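Local coordinates for protein oxidoreductase, fmn-binding (Shewanella oneidensis, PDB 4AWU) that probably catalyses the NAD(P)H-dependent reduction of carbon-carbon double bonds, using bound flavin mononucleotide, as an enzyme of the Old Yellow Enzyme family, at residues 26-31 / 348-353; 68-73 / 132-137; 107-112 / 141-146. The protein carries 1 engineered substitution. All coordinates share one frame; numbering follows the deposited sequence.

Contact 1 (26-31 / 348-353). With FMN (flavin mononucleotide), chain B; 4CH (4-chlorophenol), chain E; 4CH (4-chlorophenol), chain D.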
loop_
_atom_site.group_PDB
_atom_site.type_symbol
_atom_site.label_atom_id
_atom_site.label_comp_id
_atom_site.label_asym_id
_atom_site.label_seq_id
_atom_site.Cartn_x
_atom_site.Cartn_y
_atom_site.Cartn_z
ATOM N N THR A 26 6.622 4.372 0.841
ATOM C CA THR A 26 6.601 5.743 1.319
ATOM C C THR A 26 8.013 6.306 1.346
ATOM O O THR A 26 8.901 5.742 1.983
ATOM C CB THR A 26 5.981 5.805 2.728
ATOM O OG1 THR A 26 4.588 5.482 2.640
ATOM C CG2 THR A 26 6.143 7.182 3.348
ATOM N N ARG A 27 8.217 7.409 0.632
ATOM C CA ARG A 27 9.511 8.080 0.608
ATOM C C ARG A 27 9.397 9.514 1.126
ATOM O O ARG A 27 10.400 10.193 1.329
ATOM C CB ARG A 27 10.088 8.073 -0.806
ATOM C CG ARG A 27 10.118 6.701 -1.468
ATOM C CD ARG A 27 10.863 5.662 -0.631
ATOM N NE ARG A 27 12.213 6.107 -0.300
ATOM C CZ ARG A 27 13.259 6.005 -1.115
ATOM N NH1 ARG A 27 13.127 5.462 -2.316
ATOM N NH2 ARG A 27 14.442 6.450 -0.730
ATOM N N SER A 28 8.166 9.971 1.332
ATOM C CA SER A 28 7.928 11.294 1.906
ATOM C C SER A 28 8.757 12.380 1.216
ATOM O O SER A 28 9.464 13.153 1.866
ATOM C CB SER A 28 8.223 11.255 3.402
ATOM O OG SER A 28 7.513 10.187 4.002
ATOM N N ARG A 29 8.651 12.440 -0.105
ATOM C CA ARG A 29 9.384 13.419 -0.896
ATOM C C ARG A 29 8.425 14.438 -1.506
ATOM O O ARG A 29 8.829 15.237 -2.346
ATOM C CB ARG A 29 10.158 12.728 -2.024
ATOM C CG ARG A 29 11.238 11.731 -1.583
ATOM C CD ARG A 29 12.253 12.380 -0.663
ATOM N NE ARG A 29 13.614 11.855 -0.821
ATOM C CZ ARG A 29 14.073 10.734 -0.271
ATOM N NH1 ARG A 29 13.288 9.961 0.464
ATOM N NH2 ARG A 29 15.334 10.380 -0.462
ATOM N N ALA A 30 7.160 14.406 -1.091
ATOM C CA ALA A 30 6.135 15.241 -1.719
ATOM C C ALA A 30 6.448 16.713 -1.527
ATOM O O ALA A 30 6.865 17.133 -0.447
ATOM C CB ALA A 30 4.763 14.923 -1.160
ATOM N N SER A 31 6.233 17.494 -2.580
ATOM C CA SER A 31 6.524 18.921 -2.550
ATOM C C SER A 31 5.678 19.649 -1.520
ATOM O O SER A 31 4.495 19.353 -1.355
ATOM C CB SER A 31 6.288 19.527 -3.930
ATOM O OG SER A 31 7.291 19.108 -4.829
ATOM N N THR A 348 18.071 7.909 4.319
ATOM C CA THR A 348 17.476 8.679 3.226
ATOM C C THR A 348 16.200 8.036 2.685
ATOM O O THR A 348 15.744 8.368 1.590
ATOM C CB THR A 348 18.470 8.874 2.076
ATOM O OG1 THR A 348 19.032 7.608 1.718
ATOM C CG2 THR A 348 19.584 9.828 2.491
ATOM N N LEU A 349 15.626 7.123 3.458
ATOM C CA LEU A 349 14.348 6.526 3.098
ATOM C C LEU A 349 13.259 7.588 3.006
ATOM O O LEU A 349 12.485 7.607 2.054
ATOM C CB LEU A 349 13.942 5.464 4.120
ATOM C CG LEU A 349 14.643 4.110 4.020
ATOM C CD1 LEU A 349 14.186 3.189 5.144
ATOM C CD2 LEU A 349 14.389 3.463 2.669
ATOM N N PHE A 350 13.207 8.475 3.997
ATOM C CA PHE A 350 12.112 9.434 4.104
ATOM C C PHE A 350 12.621 10.865 4.119
ATOM O O PHE A 350 13.581 11.187 4.820
ATOM C CB PHE A 350 11.315 9.182 5.384
ATOM C CG PHE A 350 10.986 7.737 5.620
ATOM C CD1 PHE A 350 10.018 7.105 4.864
ATOM C CD2 PHE A 350 11.636 7.017 6.606
ATOM C CE1 PHE A 350 9.709 5.782 5.079
ATOM C CE2 PHE A 350 11.332 5.693 6.826
ATOM C CZ PHE A 350 10.368 5.072 6.061
ATOM N N GLY A 351 11.967 11.721 3.344
ATOM C CA GLY A 351 12.280 13.134 3.337
ATOM C C GLY A 351 13.507 13.429 2.507
ATOM O O GLY A 351 14.089 12.534 1.889
ATOM N N GLY A 352 13.907 14.692 2.495
ATOM C CA GLY A 352 15.068 15.099 1.735
ATOM C C GLY A 352 14.721 15.248 0.270
ATOM O O GLY A 352 13.578 15.537 -0.088
ATOM N N GLY A 353 15.716 15.039 -0.581
ATOM C CA GLY A 353 15.552 15.253 -2.002
ATOM C C GLY A 353 15.968 14.045 -2.810
ATOM O O GLY A 353 15.692 12.904 -2.433
HETATM N N1 FMN B . 3.758 -0.753 2.435
HETATM C C2 FMN B . 2.557 -0.173 2.102
HETATM O O2 FMN B . 1.563 -0.891 2.008
HETATM N N3 FMN B . 2.469 1.188 1.882
HETATM C C4 FMN B . 3.573 1.996 2.064
HETATM O O4 FMN B . 3.541 3.172 1.702
HETATM C C4A FMN B . 4.789 1.403 2.381
HETATM N N5 FMN B . 5.903 2.179 2.550
HETATM C C5A FMN B . 7.103 1.603 2.884
HETATM C C6 FMN B . 8.228 2.407 2.977
HETATM C C7 FMN B . 9.466 1.842 3.255
HETATM C C7M FMN B . 10.662 2.742 3.348
HETATM C C8 FMN B . 9.562 0.469 3.482
HETATM C C8M FMN B . 10.897 -0.166 3.741
HETATM C C9 FMN B . 8.434 -0.336 3.365
HETATM C C9A FMN B . 7.206 0.226 3.026
HETATM N N10 FMN B . 6.070 -0.554 2.928
HETATM C C10 FMN B . 4.872 0.031 2.590
HETATM C "C1'" FMN B . 6.150 -2.049 2.998
HETATM C "C2'" FMN B . 6.744 -2.548 1.680
HETATM O "O2'" FMN B . 5.831 -2.275 0.638
HETATM C "C3'" FMN B . 7.048 -4.045 1.698
HETATM O "O3'" FMN B . 5.841 -4.767 1.811
HETATM C "C4'" FMN B . 8.001 -4.396 2.841
HETATM O "O4'" FMN B . 9.123 -3.536 2.809
HETATM C "C5'" FMN B . 8.495 -5.840 2.790
HETATM O "O5'" FMN B . 9.098 -6.123 1.546
HETATM P P FMN B . 10.705 -6.180 1.394
HETATM O O1P FMN B . 11.238 -4.782 1.608
HETATM O O2P FMN B . 11.284 -7.109 2.433
HETATM O O3P FMN B . 11.030 -6.684 0.011
HETATM CL CL9 4CH E . 11.978 10.159 9.174
HETATM C C4 4CH E . 10.461 10.447 8.401
HETATM C C5 4CH E . 10.187 11.693 7.854
HETATM C C6 4CH E . 8.975 11.911 7.213
HETATM C C1 4CH E . 8.048 10.884 7.129
HETATM O O7 4CH E . 6.860 11.091 6.469
HETATM C C2 4CH E . 8.318 9.639 7.676
HETATM C C3 4CH E . 9.529 9.420 8.314
HETATM CL CL9 4CH D . 7.014 3.824 5.973
HETATM C C4 4CH D . 5.621 2.833 5.764
HETATM C C5 4CH D . 4.430 3.432 5.403
HETATM C C6 4CH D . 3.301 2.656 5.219
HETATM C C1 4CH D . 3.365 1.288 5.405
HETATM O O7 4CH D . 2.233 0.540 5.209
HETATM C C2 4CH D . 4.560 0.680 5.767
HETATM C C3 4CH D . 5.692 1.459 5.951
#
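The loop that follows the first barrel strand, with Arg27 and Arg29, is tied to residues 348-353 beside the flavin of this TIM barrel. Arg29 carries most of the polar contact. Its guanidinium grips Gly353 O side-on, NE at 2.8 Å and NH2 at 3.2 Å, while NH1 and NH2 converge end-on on Thr348 O, NH2 at 2.9 Å. NH1 also returns to Arg27 O in its own segment, in the guanidinium plane. Arg27 O is thus held twice, because Gly351 N donates to it as well (3.0 Å). Bends at chi2 and chi3 (both -55°) bring the Arg27 guanidinium back to Leu349 O, reached by NE at 2.8 Å in the carbonyl plane, on a lone pair, with an N-H...O angle of 167°. Arg27 NH2 adds a third donor to Thr348 O. Nearer the flavin an aromatic ring meets the backbone: Phe350 CE1 approaches Thr26 O to 3.2 Å, and this buried oxygen has no hydrogen-bond partner. The same ring reaches the flavin methyl C7M through CZ and the chlorine of one 4-chlorophenol through CE1. Thr26 N donates to flavin N5 (2.9 Å) and OG1 to O4, whereas Ser28 OG donates to O7 of another 4-chlorophenol (2.7 Å). The arginines fasten 348-353 to the loop, and Thr26, Leu349 and Phe350 line the pocket of an FMN-binding TIM barrel of the Old Yellow Enzyme family.

Contact 2 (68-73 / 132-137). With 4CH (4-chlorophenol), chain E.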
loop_
_atom_site.group_PDB
_atom_site.type_symbol
_atom_site.label_atom_id
_atom_site.label_comp_id
_atom_site.label_asym_id
_atom_site.label_seq_id
_atom_site.Cartn_x
_atom_site.Cartn_y
_atom_site.Cartn_z
ATOM N N TYR A 68 1.741 11.026 7.899
ATOM C CA TYR A 68 3.153 11.376 7.985
ATOM C C TYR A 68 3.484 12.590 7.131
ATOM O O TYR A 68 2.916 12.776 6.059
ATOM C CB TYR A 68 4.007 10.191 7.536
ATOM C CG TYR A 68 3.638 8.894 8.208
ATOM C CD1 TYR A 68 2.569 8.128 7.752
ATOM C CD2 TYR A 68 4.357 8.432 9.294
ATOM C CE1 TYR A 68 2.232 6.944 8.365
ATOM C CE2 TYR A 68 4.028 7.246 9.913
ATOM C CZ TYR A 68 2.964 6.507 9.446
ATOM O OH TYR A 68 2.628 5.323 10.056
ATOM N N ALA A 69 4.411 13.411 7.613
ATOM C CA ALA A 69 4.821 14.601 6.881
ATOM C C ALA A 69 5.305 14.242 5.487
ATOM O O ALA A 69 6.018 13.254 5.298
ATOM C CB ALA A 69 5.919 15.342 7.633
ATOM N N TRP A 70 4.896 15.050 4.517
ATOM C CA TRP A 70 5.466 15.030 3.173
ATOM C C TRP A 70 5.071 13.827 2.327
ATOM O O TRP A 70 5.698 13.569 1.301
ATOM C CB TRP A 70 6.991 15.101 3.236
ATOM C CG TRP A 70 7.513 16.075 4.238
ATOM C CD1 TRP A 70 6.973 17.283 4.575
ATOM C CD2 TRP A 70 8.679 15.917 5.047
ATOM N NE1 TRP A 70 7.738 17.890 5.541
ATOM C CE2 TRP A 70 8.790 17.069 5.851
ATOM C CE3 TRP A 70 9.643 14.915 5.171
ATOM C CZ2 TRP A 70 9.825 17.243 6.762
ATOM C CZ3 TRP A 70 10.666 15.090 6.075
ATOM C CH2 TRP A 70 10.751 16.245 6.858
ATOM N N THR A 71 4.042 13.090 2.732
ATOM C CA THR A 71 3.528 12.032 1.867
ATOM C C THR A 71 2.601 12.673 0.841
ATOM O O THR A 71 1.900 13.633 1.155
ATOM C CB THR A 71 2.802 10.924 2.657
ATOM O OG1 THR A 71 1.684 11.470 3.366
ATOM C CG2 THR A 71 3.755 10.270 3.642
ATOM N N PRO A 72 2.611 12.159 -0.399
ATOM C CA PRO A 72 1.814 12.763 -1.470
ATOM C C PRO A 72 0.330 12.479 -1.316
ATOM O O PRO A 72 -0.052 11.359 -0.971
ATOM C CB PRO A 72 2.342 12.068 -2.723
ATOM C CG PRO A 72 2.776 10.727 -2.234
ATOM C CD PRO A 72 3.377 10.995 -0.880
ATOM N N GLY A 73 -0.498 13.480 -1.583
ATOM C CA GLY A 73 -1.934 13.291 -1.565
ATOM C C GLY A 73 -2.464 12.973 -2.950
ATOM O O GLY A 73 -1.731 13.022 -3.940
ATOM N N PHE A 132 5.524 10.972 12.028
ATOM C CA PHE A 132 6.472 12.058 11.838
ATOM C C PHE A 132 5.712 13.336 11.519
ATOM O O PHE A 132 4.805 13.332 10.689
ATOM C CB PHE A 132 7.443 11.711 10.711
ATOM C CG PHE A 132 8.568 12.695 10.552
ATOM C CD1 PHE A 132 8.399 13.837 9.792
ATOM C CD2 PHE A 132 9.794 12.473 11.156
ATOM C CE1 PHE A 132 9.428 14.744 9.638
ATOM C CE2 PHE A 132 10.832 13.378 11.005
ATOM C CZ PHE A 132 10.647 14.514 10.246
ATOM N N VAL A 133 6.075 14.425 12.190
ATOM C CA VAL A 133 5.390 15.700 12.002
ATOM C C VAL A 133 6.355 16.822 11.648
ATOM O O VAL A 133 7.444 16.920 12.210
ATOM C CB VAL A 133 4.607 16.111 13.267
ATOM C CG1 VAL A 133 4.177 17.573 13.184
ATOM C CG2 VAL A 133 3.399 15.208 13.454
ATOM N N ASP A 134 5.934 17.657 10.702
ATOM C CA ASP A 134 6.630 18.892 10.362
ATOM C C ASP A 134 5.600 20.016 10.310
ATOM O O ASP A 134 5.140 20.403 9.236
ATOM C CB ASP A 134 7.333 18.760 9.010
ATOM C CG ASP A 134 7.850 20.090 8.486
ATOM O OD1 ASP A 134 8.133 20.985 9.309
ATOM O OD2 ASP A 134 7.972 20.242 7.251
ATOM N N ASN A 135 5.233 20.530 11.481
ATOM C CA ASN A 135 4.130 21.482 11.589
ATOM C C ASN A 135 4.528 22.923 11.274
ATOM O O ASN A 135 3.682 23.818 11.283
ATOM C CB ASN A 135 3.498 21.406 12.983
ATOM C CG ASN A 135 4.466 21.784 14.089
ATOM O OD1 ASN A 135 5.383 22.578 13.884
ATOM N ND2 ASN A 135 4.266 21.210 15.267
ATOM N N GLY A 136 5.810 23.145 11.002
ATOM C CA GLY A 136 6.287 24.463 10.622
ATOM C C GLY A 136 6.825 25.271 11.786
ATOM O O GLY A 136 7.611 26.199 11.592
ATOM N N SER A 137 6.401 24.925 12.997
ATOM C CA SER A 137 6.831 25.639 14.193
ATOM C C SER A 137 7.906 24.856 14.937
ATOM O O SER A 137 9.051 25.298 15.031
ATOM C CB SER A 137 5.637 25.902 15.113
ATOM O OG SER A 137 4.646 26.663 14.445
HETATM CL CL9 4CH E . 11.978 10.159 9.174
HETATM C C4 4CH E . 10.461 10.447 8.401
HETATM C C5 4CH E . 10.187 11.693 7.854
HETATM C C6 4CH E . 8.975 11.911 7.213
HETATM C C1 4CH E . 8.048 10.884 7.129
HETATM O O7 4CH E . 6.860 11.091 6.469
HETATM C C2 4CH E . 8.318 9.639 7.676
HETATM C C3 4CH E . 9.529 9.420 8.314
#
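Phe132 and Ala69 join a beta hairpin to a type II turn: strand 130-133 pairs with 141-144, and the turn runs from Tyr68 to Thr71 in the loop after barrel strand 53-60. The backbones meet through Ala69 N, which donates to Phe132 O at 3.1 Å; Asn112 ND2 binds that same oxygen. Followed outward, Phe132 first sets CB 3.7 Å from C1 of a 4-chlorophenol. Its CG stands anti to the backbone N (chi1 -173°), which swings the ring over the ligand. CG and both CD atoms lie close to ligand carbons C4 to C6, and C5 sits above the centre of the face. On the turn side, Ala69 CB abuts the ring edge in plane, 3.6 Å from CD1. Farther out, CE1 touches Trp70 CH2 at 3.4 Å, and CZ, at the tip, lies between ligand C5 and the same indole carbon. The two aromatic rings are oblique to each other, with planes 58° apart. Phe142 of the hairpin also meets the Phe132 ring edge-to-face, so neighbours on several sides limit its rotation. The ligand hydroxyl O7 donates to Ala69 O at 2.6 Å, close to Tyr68 CB, while the tyrosine hydroxyl is bonded to that of Tyr186. Trp70, with positive phi at the third turn position, carries its indole to Asp134: NE1 donates to OD2 at 2.9 Å, in the ring plane and on the carboxylate's anti lone pair.

Contact 3 (107-112 / 141-146). With 4CH (4-chlorophenol), chain E.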
loop_
_atom_site.group_PDB
_atom_site.type_symbol
_atom_site.label_atom_id
_atom_site.label_comp_id
_atom_site.label_asym_id
_atom_site.label_seq_id
_atom_site.Cartn_x
_atom_site.Cartn_y
_atom_site.Cartn_z
ATOM N N VAL A 107 -3.549 6.253 13.106
ATOM C CA VAL A 107 -2.094 6.357 13.046
ATOM C C VAL A 107 -1.688 7.709 12.473
ATOM O O VAL A 107 -1.196 7.807 11.347
ATOM C CB VAL A 107 -1.470 5.215 12.217
ATOM C CG1 VAL A 107 0.049 5.256 12.308
ATOM C CG2 VAL A 107 -1.991 3.873 12.705
ATOM N N THR A 108 -1.906 8.756 13.261
ATOM C CA THR A 108 -1.563 10.107 12.845
ATOM C C THR A 108 -1.584 11.054 14.043
ATOM O O THR A 108 -1.760 10.631 15.187
ATOM C CB THR A 108 -2.528 10.626 11.759
ATOM O OG1 THR A 108 -2.021 11.842 11.201
ATOM C CG2 THR A 108 -3.913 10.868 12.334
ATOM N N HIS A 109 -1.396 12.336 13.757
ATOM C CA HIS A 109 -1.322 13.370 14.776
ATOM C C HIS A 109 -2.071 14.583 14.222
ATOM O O HIS A 109 -2.018 14.842 13.021
ATOM C CB HIS A 109 0.148 13.700 15.055
ATOM C CG HIS A 109 0.363 14.603 16.229
ATOM N ND1 HIS A 109 0.385 15.977 16.113
ATOM C CD2 HIS A 109 0.589 14.337 17.536
ATOM C CE1 HIS A 109 0.601 16.515 17.298
ATOM N NE2 HIS A 109 0.729 15.541 18.180
ATOM N N PRO A 110 -2.794 15.317 15.082
ATOM C CA PRO A 110 -3.617 16.432 14.589
ATOM C C PRO A 110 -2.855 17.393 13.675
ATOM O O PRO A 110 -3.421 17.933 12.726
ATOM C CB PRO A 110 -4.041 17.148 15.874
ATOM C CG PRO A 110 -4.000 16.102 16.924
ATOM C CD PRO A 110 -2.887 15.165 16.545
ATOM N N ASP A 111 -1.584 17.614 13.980
ATOM C CA ASP A 111 -0.729 18.477 13.168
ATOM C C ASP A 111 -0.641 18.016 11.715
ATOM O O ASP A 111 -0.434 18.832 10.820
ATOM C CB ASP A 111 0.681 18.573 13.768
ATOM C CG ASP A 111 0.705 19.325 15.091
ATOM O OD1 ASP A 111 -0.348 19.867 15.486
ATOM O OD2 ASP A 111 1.776 19.385 15.730
ATOM N N ASN A 112 -0.792 16.717 11.475
ATOM C CA ASN A 112 -0.764 16.198 10.109
ATOM C C ASN A 112 -2.132 16.235 9.430
ATOM O O ASN A 112 -2.230 16.069 8.213
ATOM C CB ASN A 112 -0.224 14.764 10.080
ATOM C CG ASN A 112 1.275 14.695 10.325
ATOM O OD1 ASN A 112 1.994 15.683 10.162
ATOM N ND2 ASN A 112 1.754 13.518 10.708
ATOM N N GLY A 141 9.946 16.025 13.542
ATOM C CA GLY A 141 10.372 14.816 14.219
ATOM C C GLY A 141 9.213 13.890 14.513
ATOM O O GLY A 141 8.070 14.172 14.148
ATOM N N PHE A 142 9.514 12.780 15.178
ATOM C CA PHE A 142 8.500 11.794 15.515
ATOM C C PHE A 142 7.757 12.184 16.783
ATOM O O PHE A 142 8.358 12.611 17.768
ATOM C CB PHE A 142 9.128 10.411 15.682
ATOM C CG PHE A 142 9.457 9.739 14.384
ATOM C CD1 PHE A 142 8.521 8.937 13.748
ATOM C CD2 PHE A 142 10.698 9.911 13.793
ATOM C CE1 PHE A 142 8.818 8.317 12.550
ATOM C CE2 PHE A 142 11.000 9.293 12.597
ATOM C CZ PHE A 142 10.060 8.495 11.975
ATOM N N VAL A 143 6.441 12.032 16.741
ATOM C CA VAL A 143 5.592 12.323 17.882
ATOM C C VAL A 143 4.620 11.169 18.070
ATOM O O VAL A 143 4.334 10.428 17.130
ATOM C CB VAL A 143 4.804 13.622 17.673
ATOM C CG1 VAL A 143 5.751 14.809 17.610
ATOM C CG2 VAL A 143 3.966 13.537 16.406
ATOM N N ASP A 144 4.116 11.013 19.286
ATOM C CA ASP A 144 3.157 9.960 19.569
ATOM C C ASP A 144 1.847 10.267 18.873
ATOM O O ASP A 144 1.441 11.423 18.782
ATOM C CB ASP A 144 2.928 9.834 21.075
ATOM C CG ASP A 144 4.129 9.268 21.797
ATOM O OD1 ASP A 144 5.099 10.022 22.026
ATOM O OD2 ASP A 144 4.103 8.066 22.133
ATOM N N VAL A 145 1.194 9.228 18.370
ATOM C CA VAL A 145 -0.108 9.391 17.742
ATOM C C VAL A 145 -1.120 9.851 18.780
ATOM O O VAL A 145 -0.953 9.609 19.974
ATOM C CB VAL A 145 -0.595 8.084 17.090
ATOM C CG1 VAL A 145 0.289 7.730 15.901
ATOM C CG2 VAL A 145 -0.620 6.944 18.105
ATOM N N ALA A 146 -2.168 10.521 18.317
ATOM C CA ALA A 146 -3.212 11.002 19.207
ATOM C C ALA A 146 -4.271 9.924 19.383
ATOM O O ALA A 146 -4.289 8.932 18.654
ATOM C CB ALA A 146 -3.836 12.270 18.652
HETATM CL CL9 4CH E . 11.978 10.159 9.174
HETATM C C4 4CH E . 10.461 10.447 8.401
HETATM C C5 4CH E . 10.187 11.693 7.854
HETATM C C6 4CH E . 8.975 11.911 7.213
HETATM C C1 4CH E . 8.048 10.884 7.129
HETATM O O7 4CH E . 6.860 11.091 6.469
HETATM C C2 4CH E . 8.318 9.639 7.676
HETATM C C3 4CH E . 9.529 9.420 8.314
#
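The run of backbone from Val107 to Pro110 crosses that from Val143 to Ala146 nearly at right angles, 89° between their end-to-end directions, and the two come nearest at His109 and Val145. A single backbone bond spans the crossing: Ala146 N donates to Thr108 O at 3.2 Å, with an N-H...O angle of 159°. The same oxygen receives a CA-H contact from Val145, whose CB and CG1 also rest against the Thr108 backbone. His109 supplies the main side-chain contact. With CG anti to the backbone N (chi1 -171°), the imidazole extends over Val143, and CG2 of that valine makes a CH-pi contact on one face, 4.0 Å from the ring centroid. Pro110 CD closes on the opposite face, which sandwiches the ring between two aliphatic groups. At its edge, CD2 lies 3.3 Å from Asp144 O, and ND1 accepts a weak bond from Asp111 N. Beyond the imidazole, Pro110 CD also meets Ala146 CB at 3.7 Å, and Asn112 N donates to His109 O at the start of the short 3-10 segment 110-112. Along strand 141-144, Phe142 turns to the ligand instead, its CE2 3.7 Å from the chlorine of a 4-chlorophenol. The arrangement belongs to the two-stranded antiparallel hairpin 130-133/141-144, inserted after the third strand of the TIM barrel, which packs on the loop that leads to it.

One 4-chlorophenol, bonded to Ser28 and Ala69, touches all three contacts, whereas the flavin and the 4-chlorophenol next to it, bonded to His181 and Asn184, meet contact 1 alone among them. Contact 2 sits between the others: its centre is about 10 Å from that of contact 1 and about 9 Å from that of contact 3. Contacts 1 and 3 have centres about 17 Å apart and do not touch. Ala30 N lies 2.9 Å from Trp70 O, probably a hydrogen bond joining contacts 1 and 2. Toward contact 3, Val133 N lies 2.8 Å from Gly141 O, a probable bond within the hairpin, one strand of which belongs to contact 2 and the other to contact 3.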